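Local coordinates for protein KLLA0E08119p (Kluyveromyces lactis, PDB 3VA7) that probably carboxylates urea to urea-1-carboxylate with bicarbonate and ATP, as the biotin-dependent urea carboxylase part of a larger enzyme, at residues K29-V34 with G103-I108; G1176-P1181 with I1196-M1201. All blocks are in the same frame, centred on the assembly; numbering follows the deposited sequence.

Contact 1: residues K29-V34 with G103-I108; sequences KPFETV and GAQAII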
loop_
_atom_site.group_PDB
_atom_site.type_symbol
_atom_site.label_atom_id
_atom_site.label_comp_id
_atom_site.label_asym_id
_atom_site.label_seq_id
_atom_site.Cartn_x
_atom_site.Cartn_y
_atom_site.Cartn_z
ATOM N N LYS A 29 44.793 -12.053 -10.674
ATOM C CA LYS A 29 43.426 -11.741 -11.078
ATOM C C LYS A 29 43.036 -12.597 -12.305
ATOM O O LYS A 29 43.528 -12.355 -13.426
ATOM C CB LYS A 29 43.263 -10.259 -11.362
ATOM C CG LYS A 29 41.807 -9.795 -11.436
ATOM C CD LYS A 29 41.686 -8.324 -11.148
ATOM C CE LYS A 29 42.399 -8.000 -9.855
ATOM N NZ LYS A 29 42.630 -6.546 -9.745
ATOM N N PRO A 30 42.175 -13.622 -12.097
ATOM C CA PRO A 30 41.827 -14.568 -13.169
ATOM C C PRO A 30 41.312 -13.926 -14.447
ATOM O O PRO A 30 41.643 -14.382 -15.535
ATOM C CB PRO A 30 40.730 -15.442 -12.527
ATOM C CG PRO A 30 40.386 -14.777 -11.252
ATOM C CD PRO A 30 41.592 -14.047 -10.813
ATOM N N PHE A 31 40.483 -12.899 -14.295
ATOM C CA PHE A 31 39.765 -12.238 -15.381
ATOM C C PHE A 31 39.531 -10.780 -14.970
ATOM O O PHE A 31 39.484 -10.461 -13.786
ATOM C CB PHE A 31 38.399 -12.874 -15.640
ATOM C CG PHE A 31 38.430 -14.327 -16.018
ATOM C CD1 PHE A 31 38.768 -14.723 -17.315
ATOM C CD2 PHE A 31 38.048 -15.303 -15.094
ATOM C CE1 PHE A 31 38.767 -16.064 -17.666
ATOM C CE2 PHE A 31 38.033 -16.639 -15.448
ATOM C CZ PHE A 31 38.400 -17.020 -16.750
ATOM N N GLU A 32 39.374 -9.918 -15.965
ATOM C CA GLU A 32 39.330 -8.498 -15.756
ATOM C C GLU A 32 37.855 -8.089 -15.658
ATOM O O GLU A 32 37.435 -7.440 -14.705
ATOM C CB GLU A 32 40.062 -7.814 -16.923
ATOM C CG GLU A 32 41.006 -6.658 -16.558
ATOM C CD GLU A 32 41.962 -6.992 -15.400
ATOM O OE1 GLU A 32 42.656 -8.036 -15.504
ATOM O OE2 GLU A 32 42.022 -6.206 -14.395
ATOM N N THR A 33 37.063 -8.502 -16.642
ATOM C CA THR A 33 35.636 -8.307 -16.585
ATOM C C THR A 33 34.978 -9.689 -16.826
ATOM O O THR A 33 35.479 -10.468 -17.637
ATOM C CB THR A 33 35.157 -7.171 -17.577
ATOM O OG1 THR A 33 35.334 -7.588 -18.914
ATOM C CG2 THR A 33 35.992 -5.935 -17.462
ATOM N N VAL A 34 33.899 -9.997 -16.098
ATOM C CA VAL A 34 33.198 -11.290 -16.155
ATOM C C VAL A 34 31.686 -11.033 -16.300
ATOM O O VAL A 34 31.145 -10.254 -15.561
ATOM C CB VAL A 34 33.440 -12.146 -14.838
ATOM C CG1 VAL A 34 32.452 -13.290 -14.737
ATOM C CG2 VAL A 34 34.833 -12.707 -14.743
ATOM N N GLY A 103 33.020 -6.366 -23.640
ATOM C CA GLY A 103 34.354 -7.007 -23.552
ATOM C C GLY A 103 34.578 -7.924 -22.359
ATOM O O GLY A 103 35.594 -7.819 -21.685
ATOM N N ALA A 104 33.635 -8.817 -22.071
ATOM C CA ALA A 104 33.822 -9.795 -20.939
ATOM C C ALA A 104 34.731 -10.940 -21.354
ATOM O O ALA A 104 34.486 -11.583 -22.381
ATOM C CB ALA A 104 32.481 -10.335 -20.441
ATOM N N GLN A 105 35.802 -11.199 -20.619
ATOM C CA GLN A 105 36.602 -12.352 -21.024
ATOM C C GLN A 105 35.992 -13.695 -20.698
ATOM O O GLN A 105 36.351 -14.700 -21.343
ATOM C CB GLN A 105 38.064 -12.267 -20.651
ATOM C CG GLN A 105 38.323 -11.786 -19.304
ATOM C CD GLN A 105 39.211 -10.577 -19.324
ATOM O OE1 GLN A 105 38.923 -9.575 -20.029
ATOM N NE2 GLN A 105 40.324 -10.650 -18.554
ATOM N N ALA A 106 35.037 -13.719 -19.763
ATOM C CA ALA A 106 34.425 -14.971 -19.249
ATOM C C ALA A 106 32.947 -14.797 -18.954
ATOM O O ALA A 106 32.467 -13.675 -18.693
ATOM C CB ALA A 106 35.137 -15.443 -18.014
ATOM N N ILE A 107 32.227 -15.911 -19.022
ATOM C CA ILE A 107 30.829 -15.964 -18.611
ATOM C C ILE A 107 30.651 -17.010 -17.522
ATOM O O ILE A 107 31.132 -18.147 -17.644
ATOM C CB ILE A 107 29.899 -16.300 -19.776
ATOM C CG1 ILE A 107 30.065 -15.274 -20.900
ATOM C CG2 ILE A 107 28.456 -16.398 -19.294
ATOM C CD1 ILE A 107 29.536 -15.776 -22.241
ATOM N N ILE A 108 30.023 -16.604 -16.431
ATOM C CA ILE A 108 29.752 -17.526 -15.375
ATOM C C ILE A 108 28.240 -17.613 -15.357
ATOM O O ILE A 108 27.554 -16.585 -15.333
ATOM C CB ILE A 108 30.403 -17.125 -14.036
ATOM C CG1 ILE A 108 30.044 -18.119 -12.928
ATOM C CG2 ILE A 108 29.998 -15.736 -13.646
ATOM C CD1 ILE A 108 30.862 -17.981 -11.666
#
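Phe31 and Ala106 make the central apolar touch between these segments. Ala106 CB stands over the middle of the Phe31 ring, 3.7 Å from its centroid and 10° off the normal, a CH-pi contact. Gln105 meets the same ring near its plane, at the edge, with CG 3.6 Å from Phe31 CD1. The phenyl group gets there because its CG is anti to the carbonyl carbon (chi1 -60°). Farther along, Val34 and Ile108 meet branch to branch: Val34 CG1, anti to the backbone N, lies 3.6 Å from Ile108 CG2.

Within these two segments the main chains share one hydrogen bond, from Gln105 N to Thr33 O at 3.1 Å, bent to 138° at the hydrogen. Beside it, Val34 CA approaches Ala106 O at 3.6 Å in a CA-H...O contact.

In the next shell, Ala106 bonds through its backbone to Leu35, and Val34 pairs on its other flank with Lys56 and Val58. Leu50 and Ile46 of helix 40-53 cover Val34 and Ile108, while Ile107 turns to the opposite side, against Ile96 and Ala99 of helix 92-101. That helix ends in a Schellman motif at Gly103, which delivers the chain into strand 106-108. Parallel strands 33-36 and 106-108, central neighbours with helices on both faces, are characteristic of the Rossmann-like N-terminal domain of biotin carboxylase.

Contact 2: residues G1176-P1181 with I1196-M1201; sequences GRFWKP and IIIEAM
Backbone hydrogen bonds between Arg1177 and Glu1199 run both ways, 3.1 Å from Arg1177 N to Glu1199 O and 2.9 Å from Glu1199 N to Arg1177 O. Farther along, Ile1197 O receives Trp1179 N at 3.0 Å and, weakly, Lys1180 N, while Ile1197 N returns a bond to Lys1180 O. Two residues thus face one, a classic beta bulge that shifts the register.

Among apolar contacts, Phe1178 crosses Ile1196 at about a right angle, its CE1 3.4 Å from Ile1196 CD1, and Ile1198 CD1 lies 3.8 Å from Phe1178 CB. With the bulge turning Trp1179 toward Ile1197, the two side chains run side by side, and Trp1179 CE3 comes 3.7 Å from Ile1197 CG2. Lys1180 CE sits above one face of the indole, near its rim.

The polar ends look outward to other domains. Extended, with CG anti to the backbone N (chi1 -172°), Glu1199 forms a salt bridge with Arg945 and hydrogen bonds with Thr1018 and Asn696; Trp1179 NE1 hydrogen-bonds to Glu948 OE1. Strand 1194-1200 leads into the turn bearing Lys1202, part of the bound biotin site, as in the protruding hairpin of biotinyl domains.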
loop_
_atom_site.group_PDB
_atom_site.type_symbol
_atom_site.label_atom_id
_atom_site.label_comp_id
_atom_site.label_asym_id
_atom_site.label_seq_id
_atom_site.Cartn_x
_atom_site.Cartn_y
_atom_site.Cartn_z
ATOM N N GLY A 1176 -26.878 2.747 -7.625
ATOM C CA GLY A 1176 -25.931 3.573 -8.323
ATOM C C GLY A 1176 -26.601 4.182 -9.519
ATOM O O GLY A 1176 -27.773 3.899 -9.766
ATOM N N ARG A 1177 -25.874 5.060 -10.212
ATOM C CA ARG A 1177 -26.341 5.734 -11.409
ATOM C C ARG A 1177 -25.675 5.095 -12.603
ATOM O O ARG A 1177 -24.442 4.900 -12.588
ATOM C CB ARG A 1177 -25.937 7.200 -11.385
ATOM C CG ARG A 1177 -26.488 8.108 -12.538
ATOM C CD ARG A 1177 -26.084 9.552 -12.253
ATOM N NE ARG A 1177 -25.960 10.442 -13.419
ATOM C CZ ARG A 1177 -25.226 10.207 -14.514
ATOM N NH1 ARG A 1177 -24.526 9.045 -14.699
ATOM N NH2 ARG A 1177 -25.214 11.155 -15.465
ATOM N N PHE A 1178 -26.470 4.808 -13.652
ATOM C CA PHE A 1178 -25.988 4.050 -14.816
ATOM C C PHE A 1178 -24.999 4.858 -15.584
ATOM O O PHE A 1178 -25.272 5.979 -16.016
ATOM C CB PHE A 1178 -27.166 3.636 -15.699
ATOM C CG PHE A 1178 -26.793 2.777 -16.893
ATOM C CD1 PHE A 1178 -27.051 1.407 -16.883
ATOM C CD2 PHE A 1178 -26.215 3.354 -18.048
ATOM C CE1 PHE A 1178 -26.746 0.612 -18.001
ATOM C CE2 PHE A 1178 -25.895 2.572 -19.145
ATOM C CZ PHE A 1178 -26.188 1.195 -19.124
ATOM N N TRP A 1179 -23.838 4.266 -15.766
ATOM C CA TRP A 1179 -22.720 4.947 -16.387
ATOM C C TRP A 1179 -22.741 4.738 -17.894
ATOM O O TRP A 1179 -22.942 5.702 -18.655
ATOM C CB TRP A 1179 -21.432 4.412 -15.787
ATOM C CG TRP A 1179 -20.155 5.118 -16.221
ATOM C CD1 TRP A 1179 -19.962 5.875 -17.344
ATOM C CD2 TRP A 1179 -18.887 5.074 -15.541
ATOM N NE1 TRP A 1179 -18.665 6.337 -17.379
ATOM C CE2 TRP A 1179 -17.979 5.846 -16.299
ATOM C CE3 TRP A 1179 -18.441 4.468 -14.358
ATOM C CZ2 TRP A 1179 -16.643 6.029 -15.925
ATOM C CZ3 TRP A 1179 -17.097 4.673 -13.970
ATOM C CH2 TRP A 1179 -16.215 5.443 -14.773
ATOM N N LYS A 1180 -22.551 3.484 -18.310
ATOM C CA LYS A 1180 -22.384 3.121 -19.723
ATOM C C LYS A 1180 -22.474 1.584 -19.896
ATOM O O LYS A 1180 -22.181 0.826 -18.935
ATOM C CB LYS A 1180 -21.043 3.649 -20.275
ATOM C CG LYS A 1180 -19.815 2.986 -19.650
ATOM C CD LYS A 1180 -18.540 3.416 -20.295
ATOM C CE LYS A 1180 -17.418 3.342 -19.289
ATOM N NZ LYS A 1180 -16.316 4.169 -19.764
ATOM N N PRO A 1181 -22.874 1.108 -21.091
ATOM C CA PRO A 1181 -22.919 -0.357 -21.222
ATOM C C PRO A 1181 -21.555 -0.914 -21.601
ATOM O O PRO A 1181 -20.737 -0.181 -22.110
ATOM C CB PRO A 1181 -23.922 -0.569 -22.356
ATOM C CG PRO A 1181 -23.801 0.664 -23.222
ATOM C CD PRO A 1181 -23.345 1.792 -22.318
ATOM N N ILE A 1196 -22.961 -4.411 -18.163
ATOM C CA ILE A 1196 -23.104 -2.975 -17.918
ATOM C C ILE A 1196 -22.271 -2.410 -16.741
ATOM O O ILE A 1196 -21.808 -3.145 -15.871
ATOM C CB ILE A 1196 -24.574 -2.549 -17.774
ATOM C CG1 ILE A 1196 -25.083 -2.868 -16.366
ATOM C CG2 ILE A 1196 -25.433 -3.165 -18.852
ATOM C CD1 ILE A 1196 -25.808 -1.723 -15.732
ATOM N N ILE A 1197 -22.074 -1.090 -16.746
ATOM C CA ILE A 1197 -21.343 -0.411 -15.690
ATOM C C ILE A 1197 -22.195 0.642 -14.945
ATOM O O ILE A 1197 -22.901 1.470 -15.536
ATOM C CB ILE A 1197 -20.054 0.215 -16.227
ATOM C CG1 ILE A 1197 -19.091 -0.844 -16.797
ATOM C CG2 ILE A 1197 -19.319 0.923 -15.157
ATOM C CD1 ILE A 1197 -17.912 -0.190 -17.585
ATOM N N ILE A 1198 -22.084 0.612 -13.625
ATOM C CA ILE A 1198 -22.825 1.505 -12.725
ATOM C C ILE A 1198 -21.751 2.302 -12.038
ATOM O O ILE A 1198 -20.607 1.847 -11.930
ATOM C CB ILE A 1198 -23.693 0.542 -11.759
ATOM C CG1 ILE A 1198 -24.983 0.116 -12.468
ATOM C CG2 ILE A 1198 -23.956 1.001 -10.324
ATOM C CD1 ILE A 1198 -25.588 1.214 -13.304
ATOM N N GLU A 1199 -22.046 3.510 -11.607
ATOM C CA GLU A 1199 -21.223 4.027 -10.486
ATOM C C GLU A 1199 -21.992 3.825 -9.203
ATOM O O GLU A 1199 -23.095 4.365 -9.048
ATOM C CB GLU A 1199 -20.789 5.505 -10.626
ATOM C CG GLU A 1199 -19.776 5.928 -9.530
ATOM C CD GLU A 1199 -19.383 7.393 -9.593
ATOM O OE1 GLU A 1199 -20.238 8.266 -9.905
ATOM O OE2 GLU A 1199 -18.204 7.690 -9.303
ATOM N N ALA A 1200 -21.412 3.040 -8.308
ATOM C CA ALA A 1200 -21.941 2.842 -6.959
ATOM C C ALA A 1200 -20.825 3.100 -5.953
ATOM O O ALA A 1200 -19.725 2.526 -6.071
ATOM C CB ALA A 1200 -22.427 1.450 -6.800
ATOM N N MET A 1201 -21.078 3.952 -4.952
ATOM C CA MET A 1201 -20.109 4.128 -3.867
ATOM C C MET A 1201 -18.758 4.528 -4.412
ATOM O O MET A 1201 -17.745 3.973 -3.998
ATOM C CB MET A 1201 -19.975 2.854 -3.061
ATOM C CG MET A 1201 -21.265 2.418 -2.442
ATOM S SD MET A 1201 -21.022 0.840 -1.611
ATOM C CE MET A 1201 -21.524 -0.295 -2.900
#

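In the fold
Starting from the N terminus, the chain enters strand 33-36, passes through helix 40-53 and the strands 56-61 and 76-79, and returns along helix 92-101 to close a loop of 68 residues at contact 1. This joins the first and fourth strands of a five-stranded parallel sheet at the biotin carboxylase end. Carboxyltransferase regions follow before contact 2 closes a much shorter loop, 14 residues without helix, inside the biotinyl domain. The two lie in series, neither enclosing the other, with centres about 61 Å apart. Each joins strands of a sheet within its own domain, while side chains of contact 2 also dock the biotinyl domain against carboxyltransferase elements.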